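PDB 5THE: piwi domain-containing protein from Vanderwaltozyma polyspora, which probably binds RNA and, as the C-terminal lobe of a budding yeast Argonaute, contributes to the selectivity of RNA target cleavage. Local coordinates for residues 29-34 with 418-423; 67-72 with 244-249; 276-281 with 504-509; 299-304 with 320-325. One frame throughout, in Å; residues are numbered along the deposited sequence.

Contacts 3 and 4 form a continuous patch of the Piwi domain: their centres lie about 21 Å apart, and F506 CE2 of contact 3 packs 4.0 Å from L304 CD1 of contact 4. Contact 1 lies on the other side of the chain's centre from both, its centre about 39 Å from that of contact 3 and about 34 Å from that of contact 4, although strands of contacts 1 and 4 belong to one connected set of pairings. Contact 2 comes within about 7 Å of contact 1, nearest atoms, without touching it. The bound nucleic acid is about 7 Å from contacts 1 and 3, about 9 Å from contact 2 and about 14 Å from contact 4, nearest atoms.

Contact 1 of 4, residues 29-34 with 418-423; sequences SRILDA and NVMPGT
M420 meets I31 through the first part of its chain: M420 CG lies 3.7 Å from I31 CG2, while its CB also touches I31 CD1, and the two side chains cross at about a right angle. With CG anti to the backbone N (chi1 -162°) and a bend at chi2, the sulfur end leads away from I31 and the side chain reaches Y46. At P421 the carbonyl does the touching, with I31 CG2 3.6 Å from P421 O, an oxygen that also accepts a hydrogen bond from K59. A cis peptide then leads into G422, whose O accepts from L32 N at 3.0 Å. This bond leads into the antiparallel pairing of strands 25-31 and 423-425, in which I31 and T423 form a non-hydrogen-bonded pair with CA atoms 4.2 Å apart. T423 CA adds a C-H...O contact to R30 O at 3.4 Å. The T423 hydroxyl turns back into its own segment, donating to M420 O at 2.6 Å along a lone pair, and it accepts from a water that also donates to S29 OG. That serine oxygen is further bonded to V18 O, and T423 CG2 rests 3.7 Å from S29 CB.

Contact 2 of 4, residues 67-72 with 244-249; sequences HQFIST and GSNHSL
F69 lays its ring beside N246, and the amide oxygen N246 OD1 stands over the centre of one ring face, 3.4 Å from F69 CG. Ring and amide planes are 41° apart, so the two flat groups are inclined rather than stacked. The amide is kept from turning at its other end, where ND2 donates to G480 O and M236 O, and the ring also packs on helix 228-241. Without the ring, as with an alanine here, the side-chain oxygen N246 OD1 would probably lose the surface it stands over and a gap would open against that helix. Backbone bonds join the same two segments. I70 N donates to N246 O at 2.9 Å, and S71 and S245 bond to each other both ways, S71 N to S245 O at 3.0 Å and S245 N to S71 O at 2.9 Å. Two residues, I70 and S71, lie opposite the single residue S245, which makes a classic beta bulge, set in a single antiparallel bridge between the loop before strand 77-85 and the lead-in to strand 248-249. Van der Waals contacts flank it: S245 CB lies 4.0 Å from both S71 CB and I70 CB. Further along, I70 CD1 rests 3.4 Å from S248 OG, a hydroxyl that donates to L249 O.

Contact 3 of 4, residues 276-281 with 504-509; sequences YPEKDQ and CFFKAG
The loop between the antiparallel strands 264-274 and 282-289 of the RNase H-like Piwi domain sets P277, E278 and Q281 against F506 and K507 of helix 490-515. A type II beta turn from E278 to Q281 shapes it. P277 supplies a CH-pi contact: its CG sits over the centre of one face of the F506 ring, 3.7 Å from the centroid and 12° off the ring normal. The ring is brought there by a side chain with CG anti to the backbone N (chi1 -179°). At its rim E278 CG approaches F506 CE1 at 3.7 Å, and Q281 CG lies 3.5 Å from F506 CZ. The Q281 amide is held within the loop, its NE2 donating to K279 O. On the neighbouring helix position, K507 CG lies 3.2 Å from E278 OE2 and 3.4 Å from P277 O, and bends at chi3 and chi4 curl K507 NZ back to 3.5 Å from E278 OE2. That salt bridge is weak by its length, and a water donating to both E278 OE2 and K507 O adds a second polar link; even taken together, they probably hold loop to helix less than the proline and aliphatic stems around the ring.

Contact 4 of 4, residues 299-304 with 320-325; sequences PGDYML and MLNRLK
The R323 guanidinium has G300 CA over one face, displaced toward the rim and 3.6 Å from NH2, while three oxygens sit at its edge: D301 OD2 and two waters. NH1 points straight at D301 OD2, at 2.9 Å and 176°, in the guanidinium plane, and forms a salt bridge. Seen from the aspartate, the bond comes from above the carboxylate plane, and the two planes are 65° apart. The opposite face of that carboxylate receives N322 ND2, which reaches the same OD2 at 2.8 Å on its syn side; the amide plane of N322 contains the acceptor closely. The two waters at the guanidinium edge accept from R323 NE and R323 NH2, each at 2.8 Å. Bends at chi2 and chi3 carry the guanidinium from the helix over to strand 300-304. That strand and helix 320-325 run antiparallel, their axes 8.2 Å apart at closest. In the RNase H-like fold of the Piwi domain they are the third strand of the antiparallel run 264-274, 282-289 and 300-305 and the helix that follows it; R323 also touches L287 of the middle strand. D301 OD1 has a second charged partner in K543, so with two cationic groups around it the carboxylate is likely to stay ionised. Were D301 replaced by a leucine, R323 NH1 and N322 ND2 would probably lose the acceptor they share, and K543 one anionic partner. A further water accepts from N322 N at 2.8 Å and donates only weakly to D301 OD2.

Contact 1 of 4, residues 29-34 with 418-423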
loop_
_atom_site.group_PDB
_atom_site.type_symbol
_atom_site.label_atom_id
_atom_site.label_comp_id
_atom_site.label_asym_id
_atom_site.label_seq_id
_atom_site.Cartn_x
_atom_site.Cartn_y
_atom_site.Cartn_z
ATOM N N SER A 29 2.934 2.097 -28.345
ATOM C CA SER A 29 3.269 2.100 -26.933
ATOM C C SER A 29 4.750 2.386 -26.774
ATOM O O SER A 29 5.545 2.205 -27.699
ATOM C CB SER A 29 2.934 0.756 -26.262
ATOM O OG SER A 29 3.950 -0.192 -26.537
ATOM N N ARG A 30 5.117 2.812 -25.576
ATOM C CA ARG A 30 6.512 2.876 -25.174
ATOM C C ARG A 30 6.684 2.045 -23.911
ATOM O O ARG A 30 5.801 2.018 -23.054
ATOM C CB ARG A 30 6.966 4.324 -24.949
ATOM C CG ARG A 30 6.910 5.173 -26.210
ATOM C CD ARG A 30 6.993 6.663 -25.886
ATOM N NE ARG A 30 5.785 7.124 -25.211
ATOM C CZ ARG A 30 5.707 7.402 -23.912
ATOM N NH1 ARG A 30 6.786 7.271 -23.149
ATOM N NH2 ARG A 30 4.549 7.802 -23.378
ATOM N N ILE A 31 7.795 1.337 -23.811
ATOM C CA ILE A 31 8.073 0.536 -22.627
ATOM C C ILE A 31 9.137 1.279 -21.832
ATOM O O ILE A 31 10.269 1.454 -22.307
ATOM C CB ILE A 31 8.505 -0.886 -22.998
ATOM C CG1 ILE A 31 7.423 -1.533 -23.852
ATOM C CG2 ILE A 31 8.750 -1.735 -21.749
ATOM C CD1 ILE A 31 7.901 -2.761 -24.595
ATOM N N LEU A 32 8.761 1.747 -20.643
ATOM C CA LEU A 32 9.682 2.423 -19.743
ATOM C C LEU A 32 10.594 1.423 -19.035
ATOM O O LEU A 32 10.210 0.289 -18.744
ATOM C CB LEU A 32 8.913 3.244 -18.704
ATOM C CG LEU A 32 8.027 4.367 -19.254
ATOM C CD1 LEU A 32 7.444 5.212 -18.130
ATOM C CD2 LEU A 32 8.807 5.250 -20.226
ATOM N N ASP A 33 11.819 1.860 -18.757
ATOM C CA ASP A 33 12.741 1.021 -18.015
ATOM C C ASP A 33 12.312 0.912 -16.552
ATOM O O ASP A 33 11.653 1.796 -16.008
ATOM C CB ASP A 33 14.163 1.576 -18.118
ATOM C CG ASP A 33 14.696 1.552 -19.538
ATOM O OD1 ASP A 33 14.350 0.617 -20.302
ATOM O OD2 ASP A 33 15.450 2.475 -19.902
ATOM N N ALA A 34 12.670 -0.206 -15.930
ATOM C CA ALA A 34 12.458 -0.356 -14.504
ATOM C C ALA A 34 13.449 0.521 -13.753
ATOM O O ALA A 34 14.532 0.809 -14.258
ATOM C CB ALA A 34 12.643 -1.811 -14.080
ATOM N N ASN A 418 2.064 -11.318 -22.210
ATOM C CA ASN A 418 1.461 -10.011 -22.026
ATOM C C ASN A 418 2.440 -8.934 -22.454
ATOM O O ASN A 418 3.614 -9.205 -22.717
ATOM C CB ASN A 418 1.023 -9.822 -20.571
ATOM C CG ASN A 418 -0.298 -10.522 -20.287
ATOM O OD1 ASN A 418 -1.365 -9.918 -20.380
ATOM N ND2 ASN A 418 -0.233 -11.809 -19.983
ATOM N N VAL A 419 1.944 -7.702 -22.559
ATOM C CA VAL A 419 2.859 -6.637 -22.923
ATOM C C VAL A 419 3.881 -6.494 -21.800
ATOM O O VAL A 419 3.658 -6.907 -20.651
ATOM C CB VAL A 419 2.144 -5.301 -23.208
ATOM C CG1 VAL A 419 1.278 -5.429 -24.460
ATOM C CG2 VAL A 419 1.274 -4.870 -22.012
ATOM N N MET A 420 5.026 -5.939 -22.154
ATOM C CA MET A 420 6.109 -5.775 -21.196
ATOM C C MET A 420 5.659 -4.878 -20.044
ATOM O O MET A 420 4.953 -3.893 -20.261
ATOM C CB MET A 420 7.329 -5.161 -21.896
ATOM C CG MET A 420 8.653 -5.336 -21.139
ATOM S SD MET A 420 9.184 -7.064 -21.214
ATOM C CE MET A 420 10.653 -7.000 -20.207
ATOM N N PRO A 421 6.037 -5.189 -18.805
ATOM C CA PRO A 421 5.979 -4.081 -17.839
ATOM C C PRO A 421 7.104 -3.061 -18.111
ATOM O O PRO A 421 8.100 -3.462 -18.666
ATOM C CB PRO A 421 6.165 -4.784 -16.486
ATOM C CG PRO A 421 6.698 -6.140 -16.782
ATOM C CD PRO A 421 6.355 -6.494 -18.194
ATOM N N GLY A 422 6.968 -1.764 -17.878
ATOM C CA GLY A 422 5.757 -1.019 -17.897
ATOM C C GLY A 422 5.582 -0.326 -19.243
ATOM O O GLY A 422 6.120 0.748 -19.573
ATOM N N THR A 423 4.789 -1.011 -20.034
ATOM C CA THR A 423 4.231 -0.464 -21.246
ATOM C C THR A 423 3.381 0.758 -20.918
ATOM O O THR A 423 2.476 0.691 -20.084
ATOM C CB THR A 423 3.389 -1.553 -21.914
ATOM O OG1 THR A 423 4.255 -2.598 -22.374
ATOM C CG2 THR A 423 2.569 -0.989 -23.070
HETATM O O HOH W 1 4.406 -2.829 -25.206
#

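Contact 2 of 4, residues 67-72 with 244-249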
loop_
_atom_site.group_PDB
_atom_site.type_symbol
_atom_site.label_atom_id
_atom_site.label_comp_id
_atom_site.label_asym_id
_atom_site.label_seq_id
_atom_site.Cartn_x
_atom_site.Cartn_y
_atom_site.Cartn_z
ATOM N N HIS A 67 19.510 -11.816 -0.681
ATOM C CA HIS A 67 19.426 -10.398 -0.379
ATOM C C HIS A 67 18.987 -10.198 1.060
ATOM O O HIS A 67 18.459 -11.106 1.706
ATOM C CB HIS A 67 18.435 -9.695 -1.313
ATOM C CG HIS A 67 18.785 -9.812 -2.759
ATOM N ND1 HIS A 67 20.001 -9.406 -3.263
ATOM C CD2 HIS A 67 18.077 -10.288 -3.814
ATOM C CE1 HIS A 67 20.028 -9.625 -4.566
ATOM N NE2 HIS A 67 18.873 -10.158 -4.925
ATOM N N GLN A 68 19.182 -8.984 1.548
ATOM C CA GLN A 68 18.713 -8.616 2.870
ATOM C C GLN A 68 17.907 -7.329 2.798
ATOM O O GLN A 68 18.128 -6.478 1.929
ATOM C CB GLN A 68 19.879 -8.468 3.848
ATOM C CG GLN A 68 20.553 -9.800 4.139
ATOM C CD GLN A 68 21.694 -9.670 5.121
ATOM O OE1 GLN A 68 22.264 -8.595 5.290
ATOM N NE2 GLN A 68 22.040 -10.772 5.773
ATOM N N PHE A 69 16.950 -7.220 3.716
ATOM C CA PHE A 69 16.205 -5.986 3.889
ATOM C C PHE A 69 17.140 -4.845 4.246
ATOM O O PHE A 69 18.091 -5.020 5.011
ATOM C CB PHE A 69 15.162 -6.144 4.995
ATOM C CG PHE A 69 14.127 -7.195 4.709
ATOM C CD1 PHE A 69 13.762 -7.494 3.399
ATOM C CD2 PHE A 69 13.528 -7.883 5.742
ATOM C CE1 PHE A 69 12.803 -8.469 3.123
ATOM C CE2 PHE A 69 12.550 -8.866 5.475
ATOM C CZ PHE A 69 12.192 -9.147 4.162
ATOM N N ILE A 70 16.814 -3.657 3.735
ATOM C CA ILE A 70 17.662 -2.480 3.942
ATOM C C ILE A 70 17.770 -2.137 5.423
ATOM O O ILE A 70 18.847 -1.795 5.917
ATOM C CB ILE A 70 17.105 -1.287 3.138
ATOM C CG1 ILE A 70 17.326 -1.493 1.643
ATOM C CG2 ILE A 70 17.709 0.037 3.621
ATOM C CD1 ILE A 70 16.457 -0.586 0.770
ATOM N N SER A 71 16.657 -2.195 6.151
ATOM C CA SER A 71 16.628 -1.726 7.533
ATOM C C SER A 71 15.735 -2.648 8.343
ATOM O O SER A 71 14.545 -2.785 8.042
ATOM C CB SER A 71 16.124 -0.279 7.625
ATOM O OG SER A 71 15.980 0.126 8.982
ATOM N N THR A 72 16.303 -3.249 9.381
ATOM C CA THR A 72 15.624 -4.178 10.270
ATOM C C THR A 72 15.826 -3.719 11.705
ATOM O O THR A 72 16.632 -2.820 11.967
ATOM C CB THR A 72 16.182 -5.591 10.059
ATOM O OG1 THR A 72 17.605 -5.568 10.214
ATOM C CG2 THR A 72 15.831 -6.091 8.664
ATOM N N GLY A 244 10.763 -0.977 9.564
ATOM C CA GLY A 244 11.871 -1.324 8.710
ATOM C C GLY A 244 11.671 -0.901 7.267
ATOM O O GLY A 244 10.664 -0.321 6.867
ATOM N N SER A 245 12.694 -1.186 6.477
ATOM C CA SER A 245 12.663 -1.013 5.035
ATOM C C SER A 245 13.060 -2.349 4.446
ATOM O O SER A 245 14.054 -2.939 4.875
ATOM C CB SER A 245 13.634 0.084 4.555
ATOM O OG SER A 245 13.343 1.309 5.183
ATOM N N ASN A 246 12.277 -2.837 3.492
ATOM C CA ASN A 246 12.653 -4.078 2.826
ATOM C C ASN A 246 13.513 -3.774 1.608
ATOM O O ASN A 246 14.747 -3.816 1.685
ATOM C CB ASN A 246 11.400 -4.866 2.470
ATOM C CG ASN A 246 10.617 -5.233 3.703
ATOM O OD1 ASN A 246 11.205 -5.400 4.762
ATOM N ND2 ASN A 246 9.289 -5.333 3.585
ATOM N N HIS A 247 12.882 -3.455 0.490
ATOM C CA HIS A 247 13.582 -2.918 -0.659
ATOM C C HIS A 247 13.135 -1.486 -0.878
ATOM O O HIS A 247 12.129 -1.030 -0.332
ATOM C CB HIS A 247 13.310 -3.753 -1.917
ATOM C CG HIS A 247 11.871 -3.750 -2.337
ATOM N ND1 HIS A 247 10.915 -4.554 -1.742
ATOM C CD2 HIS A 247 11.223 -3.031 -3.284
ATOM C CE1 HIS A 247 9.747 -4.346 -2.322
ATOM N NE2 HIS A 247 9.902 -3.423 -3.258
ATOM N N SER A 248 13.905 -0.775 -1.690
ATOM C CA SER A 248 13.564 0.568 -2.106
ATOM C C SER A 248 14.044 0.715 -3.536
ATOM O O SER A 248 14.478 -0.254 -4.168
ATOM C CB SER A 248 14.190 1.620 -1.179
ATOM O OG SER A 248 15.576 1.819 -1.468
ATOM N N LEU A 249 13.974 1.935 -4.043
ATOM C CA LEU A 249 14.652 2.272 -5.285
ATOM C C LEU A 249 16.044 2.805 -4.967
ATOM O O LEU A 249 16.338 3.220 -3.842
ATOM C CB LEU A 249 13.852 3.313 -6.070
ATOM C CG LEU A 249 12.404 2.930 -6.351
ATOM C CD1 LEU A 249 11.780 3.958 -7.286
ATOM C CD2 LEU A 249 12.353 1.523 -6.945
#

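Contact 3 of 4, residues 276-281 with 504-509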
loop_
_atom_site.group_PDB
_atom_site.type_symbol
_atom_site.label_atom_id
_atom_site.label_comp_id
_atom_site.label_asym_id
_atom_site.label_seq_id
_atom_site.Cartn_x
_atom_site.Cartn_y
_atom_site.Cartn_z
ATOM N N TYR A 276 -20.080 1.518 1.565
ATOM C CA TYR A 276 -20.962 0.552 2.209
ATOM C C TYR A 276 -20.192 -0.539 2.954
ATOM O O TYR A 276 -20.245 -1.716 2.580
ATOM C CB TYR A 276 -21.919 -0.049 1.188
ATOM C CG TYR A 276 -22.694 1.028 0.452
ATOM C CD1 TYR A 276 -23.598 1.842 1.131
ATOM C CD2 TYR A 276 -22.493 1.257 -0.909
ATOM C CE1 TYR A 276 -24.298 2.843 0.475
ATOM C CE2 TYR A 276 -23.198 2.258 -1.577
ATOM C CZ TYR A 276 -24.096 3.044 -0.878
ATOM O OH TYR A 276 -24.786 4.044 -1.524
ATOM N N PRO A 277 -19.447 -0.184 4.006
ATOM C CA PRO A 277 -18.799 -1.227 4.815
ATOM C C PRO A 277 -19.810 -2.168 5.440
ATOM O O PRO A 277 -19.514 -3.350 5.662
ATOM C CB PRO A 277 -18.021 -0.424 5.869
ATOM C CG PRO A 277 -18.723 0.898 5.947
ATOM C CD PRO A 277 -19.216 1.169 4.551
ATOM N N GLU A 278 -20.997 -1.656 5.741
ATOM C CA GLU A 278 -22.212 -2.424 5.944
ATOM C C GLU A 278 -23.292 -1.769 5.093
ATOM O O GLU A 278 -23.063 -0.724 4.478
ATOM C CB GLU A 278 -22.614 -2.473 7.422
ATOM C CG GLU A 278 -21.599 -3.146 8.332
ATOM C CD GLU A 278 -21.570 -4.640 8.149
ATOM O OE1 GLU A 278 -22.422 -5.161 7.403
ATOM O OE2 GLU A 278 -20.712 -5.299 8.769
ATOM N N LYS A 279 -24.475 -2.372 5.053
ATOM C CA LYS A 279 -25.507 -1.875 4.157
ATOM C C LYS A 279 -25.967 -0.496 4.608
ATOM O O LYS A 279 -26.196 -0.262 5.799
ATOM C CB LYS A 279 -26.685 -2.848 4.094
ATOM C CG LYS A 279 -27.490 -2.719 2.817
ATOM C CD LYS A 279 -28.945 -2.359 3.083
ATOM C CE LYS A 279 -29.749 -3.536 3.616
ATOM N NZ LYS A 279 -31.196 -3.189 3.779
ATOM N N ASP A 280 -26.051 0.429 3.649
ATOM C CA ASP A 280 -26.521 1.798 3.848
ATOM C C ASP A 280 -25.605 2.630 4.737
ATOM O O ASP A 280 -26.014 3.683 5.233
ATOM C CB ASP A 280 -27.948 1.809 4.408
ATOM C CG ASP A 280 -28.934 1.110 3.493
ATOM O OD1 ASP A 280 -28.767 1.191 2.256
ATOM O OD2 ASP A 280 -29.869 0.471 4.013
ATOM N N GLN A 281 -24.362 2.211 4.942
ATOM C CA GLN A 281 -23.486 2.934 5.850
ATOM C C GLN A 281 -22.610 3.926 5.091
ATOM O O GLN A 281 -22.417 3.826 3.875
ATOM C CB GLN A 281 -22.633 1.961 6.665
ATOM C CG GLN A 281 -23.474 1.117 7.611
ATOM C CD GLN A 281 -24.435 1.975 8.425
ATOM O OE1 GLN A 281 -24.015 2.848 9.195
ATOM N NE2 GLN A 281 -25.727 1.744 8.241
ATOM N N CYS A 504 -12.636 -3.250 8.248
ATOM C CA CYS A 504 -12.578 -4.230 9.338
ATOM C C CYS A 504 -13.006 -3.613 10.661
ATOM O O CYS A 504 -13.819 -4.188 11.397
ATOM C CB CYS A 504 -11.161 -4.791 9.485
ATOM S SG CYS A 504 -10.578 -5.729 8.086
ATOM N N PHE A 505 -12.440 -2.448 10.995
ATOM C CA PHE A 505 -12.764 -1.809 12.264
ATOM C C PHE A 505 -14.243 -1.450 12.320
ATOM O O PHE A 505 -14.911 -1.685 13.332
ATOM C CB PHE A 505 -11.919 -0.549 12.465
ATOM C CG PHE A 505 -10.437 -0.788 12.488
ATOM C CD1 PHE A 505 -9.913 -2.016 12.857
ATOM C CD2 PHE A 505 -9.565 0.239 12.145
ATOM C CE1 PHE A 505 -8.536 -2.222 12.883
ATOM C CE2 PHE A 505 -8.187 0.050 12.174
ATOM C CZ PHE A 505 -7.674 -1.186 12.548
ATOM N N PHE A 506 -14.767 -0.861 11.236
ATOM C CA PHE A 506 -16.177 -0.486 11.200
ATOM C C PHE A 506 -17.062 -1.708 11.407
ATOM O O PHE A 506 -17.990 -1.693 12.231
ATOM C CB PHE A 506 -16.498 0.194 9.869
ATOM C CG PHE A 506 -17.933 0.657 9.743
ATOM C CD1 PHE A 506 -18.948 -0.238 9.437
ATOM C CD2 PHE A 506 -18.254 1.991 9.901
ATOM C CE1 PHE A 506 -20.254 0.184 9.315
ATOM C CE2 PHE A 506 -19.559 2.419 9.775
ATOM C CZ PHE A 506 -20.557 1.516 9.486
ATOM N N LYS A 507 -16.756 -2.787 10.683
ATOM C CA LYS A 507 -17.571 -3.997 10.721
ATOM C C LYS A 507 -17.491 -4.704 12.070
ATOM O O LYS A 507 -18.493 -5.262 12.538
ATOM C CB LYS A 507 -17.147 -4.939 9.592
ATOM C CG LYS A 507 -17.653 -4.515 8.221
ATOM C CD LYS A 507 -16.985 -5.321 7.095
ATOM C CE LYS A 507 -17.067 -6.818 7.332
ATOM N NZ LYS A 507 -18.437 -7.348 7.123
ATOM N N ALA A 508 -16.316 -4.719 12.703
ATOM C CA ALA A 508 -16.180 -5.436 13.971
ATOM C C ALA A 508 -17.001 -4.808 15.093
ATOM O O ALA A 508 -17.311 -5.489 16.075
ATOM C CB ALA A 508 -14.714 -5.499 14.399
ATOM N N GLY A 509 -17.346 -3.533 14.978
ATOM C CA GLY A 509 -18.081 -2.869 16.037
ATOM C C GLY A 509 -19.504 -2.542 15.644
ATOM O O GLY A 509 -20.264 -1.981 16.438
HETATM O O HOH W 2 -20.453 -6.596 10.861
#

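Contact 4 of 4, residues 299-304 with 320-325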
loop_
_atom_site.group_PDB
_atom_site.type_symbol
_atom_site.label_atom_id
_atom_site.label_comp_id
_atom_site.label_asym_id
_atom_site.label_seq_id
_atom_site.Cartn_x
_atom_site.Cartn_y
_atom_site.Cartn_z
ATOM N N PRO A 299 2.675 5.669 6.581
ATOM C CA PRO A 299 1.609 5.720 7.588
ATOM C C PRO A 299 0.481 6.591 7.070
ATOM O O PRO A 299 0.660 7.410 6.167
ATOM C CB PRO A 299 2.275 6.331 8.826
ATOM C CG PRO A 299 3.488 7.054 8.317
ATOM C CD PRO A 299 3.898 6.380 7.001
ATOM N N GLY A 300 -0.707 6.386 7.638
ATOM C CA GLY A 300 -1.887 7.055 7.134
ATOM C C GLY A 300 -2.947 7.218 8.195
ATOM O O GLY A 300 -2.821 6.744 9.325
ATOM N N ASP A 301 -3.995 7.926 7.811
ATOM C CA ASP A 301 -5.176 8.081 8.632
ATOM C C ASP A 301 -6.395 7.708 7.808
ATOM O O ASP A 301 -6.363 7.739 6.579
ATOM C CB ASP A 301 -5.300 9.508 9.164
ATOM C CG ASP A 301 -4.334 9.783 10.286
ATOM O OD1 ASP A 301 -4.372 9.040 11.291
ATOM O OD2 ASP A 301 -3.526 10.726 10.154
ATOM N N TYR A 302 -7.472 7.341 8.498
ATOM C CA TYR A 302 -8.756 7.109 7.854
ATOM C C TYR A 302 -9.821 7.936 8.570
ATOM O O TYR A 302 -9.631 8.377 9.703
ATOM C CB TYR A 302 -9.153 5.620 7.872
ATOM C CG TYR A 302 -9.171 5.071 9.268
ATOM C CD1 TYR A 302 -10.240 5.337 10.133
ATOM C CD2 TYR A 302 -8.114 4.312 9.741
ATOM C CE1 TYR A 302 -10.239 4.861 11.434
ATOM C CE2 TYR A 302 -8.108 3.831 11.032
ATOM C CZ TYR A 302 -9.162 4.104 11.874
ATOM O OH TYR A 302 -9.123 3.608 13.159
ATOM N N MET A 303 -10.957 8.124 7.906
ATOM C CA MET A 303 -12.098 8.752 8.552
ATOM C C MET A 303 -13.373 8.256 7.889
ATOM O O MET A 303 -13.366 7.791 6.744
ATOM C CB MET A 303 -12.027 10.281 8.481
ATOM C CG MET A 303 -12.050 10.802 7.063
ATOM S SD MET A 303 -11.873 12.589 7.063
ATOM C CE MET A 303 -11.891 12.910 5.329
ATOM N N LEU A 304 -14.462 8.336 8.640
ATOM C CA LEU A 304 -15.776 8.017 8.109
ATOM C C LEU A 304 -16.272 9.203 7.295
ATOM O O LEU A 304 -16.185 10.344 7.751
ATOM C CB LEU A 304 -16.744 7.711 9.252
ATOM C CG LEU A 304 -18.043 7.032 8.836
ATOM C CD1 LEU A 304 -17.756 5.647 8.271
ATOM C CD2 LEU A 304 -18.991 6.946 10.020
ATOM N N MET A 320 -4.378 15.848 6.542
ATOM C CA MET A 320 -3.037 16.273 6.177
ATOM C C MET A 320 -2.161 16.541 7.389
ATOM O O MET A 320 -0.938 16.454 7.268
ATOM C CB MET A 320 -3.099 17.518 5.291
ATOM C CG MET A 320 -3.522 17.230 3.863
ATOM S SD MET A 320 -2.279 16.275 2.940
ATOM C CE MET A 320 -0.795 17.288 3.085
ATOM N N LEU A 321 -2.752 16.845 8.549
ATOM C CA LEU A 321 -1.965 17.311 9.688
ATOM C C LEU A 321 -0.894 16.296 10.076
ATOM O O LEU A 321 0.283 16.648 10.245
ATOM C CB LEU A 321 -2.877 17.615 10.879
ATOM C CG LEU A 321 -2.205 17.988 12.211
ATOM C CD1 LEU A 321 -1.224 19.156 12.057
ATOM C CD2 LEU A 321 -3.234 18.303 13.283
ATOM N N ASN A 322 -1.280 15.028 10.198
ATOM C CA ASN A 322 -0.308 13.994 10.541
ATOM C C ASN A 322 0.677 13.733 9.414
ATOM O O ASN A 322 1.836 13.404 9.682
ATOM C CB ASN A 322 -1.021 12.696 10.917
ATOM C CG ASN A 322 -1.688 12.789 12.258
ATOM O OD1 ASN A 322 -1.308 13.621 13.073
ATOM N ND2 ASN A 322 -2.692 11.951 12.493
ATOM N N ARG A 323 0.243 13.828 8.154
ATOM C CA ARG A 323 1.210 13.707 7.064
ATOM C C ARG A 323 2.323 14.729 7.233
ATOM O O ARG A 323 3.506 14.409 7.063
ATOM C CB ARG A 323 0.535 13.886 5.701
ATOM C CG ARG A 323 -0.853 13.243 5.579
ATOM C CD ARG A 323 -0.768 11.755 5.296
ATOM N NE ARG A 323 -0.236 10.964 6.407
ATOM C CZ ARG A 323 -0.913 10.715 7.522
ATOM N NH1 ARG A 323 -2.127 11.225 7.674
ATOM N NH2 ARG A 323 -0.380 9.973 8.483
ATOM N N LEU A 324 1.962 15.963 7.596
ATOM C CA LEU A 324 2.974 17.005 7.761
ATOM C C LEU A 324 3.821 16.762 9.002
ATOM O O LEU A 324 5.047 16.903 8.956
ATOM C CB LEU A 324 2.308 18.375 7.839
ATOM C CG LEU A 324 1.590 18.879 6.585
ATOM C CD1 LEU A 324 0.953 20.232 6.860
ATOM C CD2 LEU A 324 2.570 18.970 5.453
ATOM N N LYS A 325 3.182 16.404 10.118
ATOM C CA LYS A 325 3.912 16.189 11.365
ATOM C C LYS A 325 4.951 15.091 11.214
ATOM O O LYS A 325 6.096 15.237 11.654
ATOM C CB LYS A 325 2.942 15.825 12.494
ATOM C CG LYS A 325 2.209 16.995 13.127
ATOM C CD LYS A 325 1.167 16.470 14.130
ATOM C CE LYS A 325 0.685 17.557 15.060
ATOM N NZ LYS A 325 -0.276 17.042 16.088
HETATM O O HOH W 3 2.396 9.998 6.776
HETATM O O HOH W 4 -1.249 9.121 10.996
HETATM O O HOH W 5 -3.951 14.115 10.152
#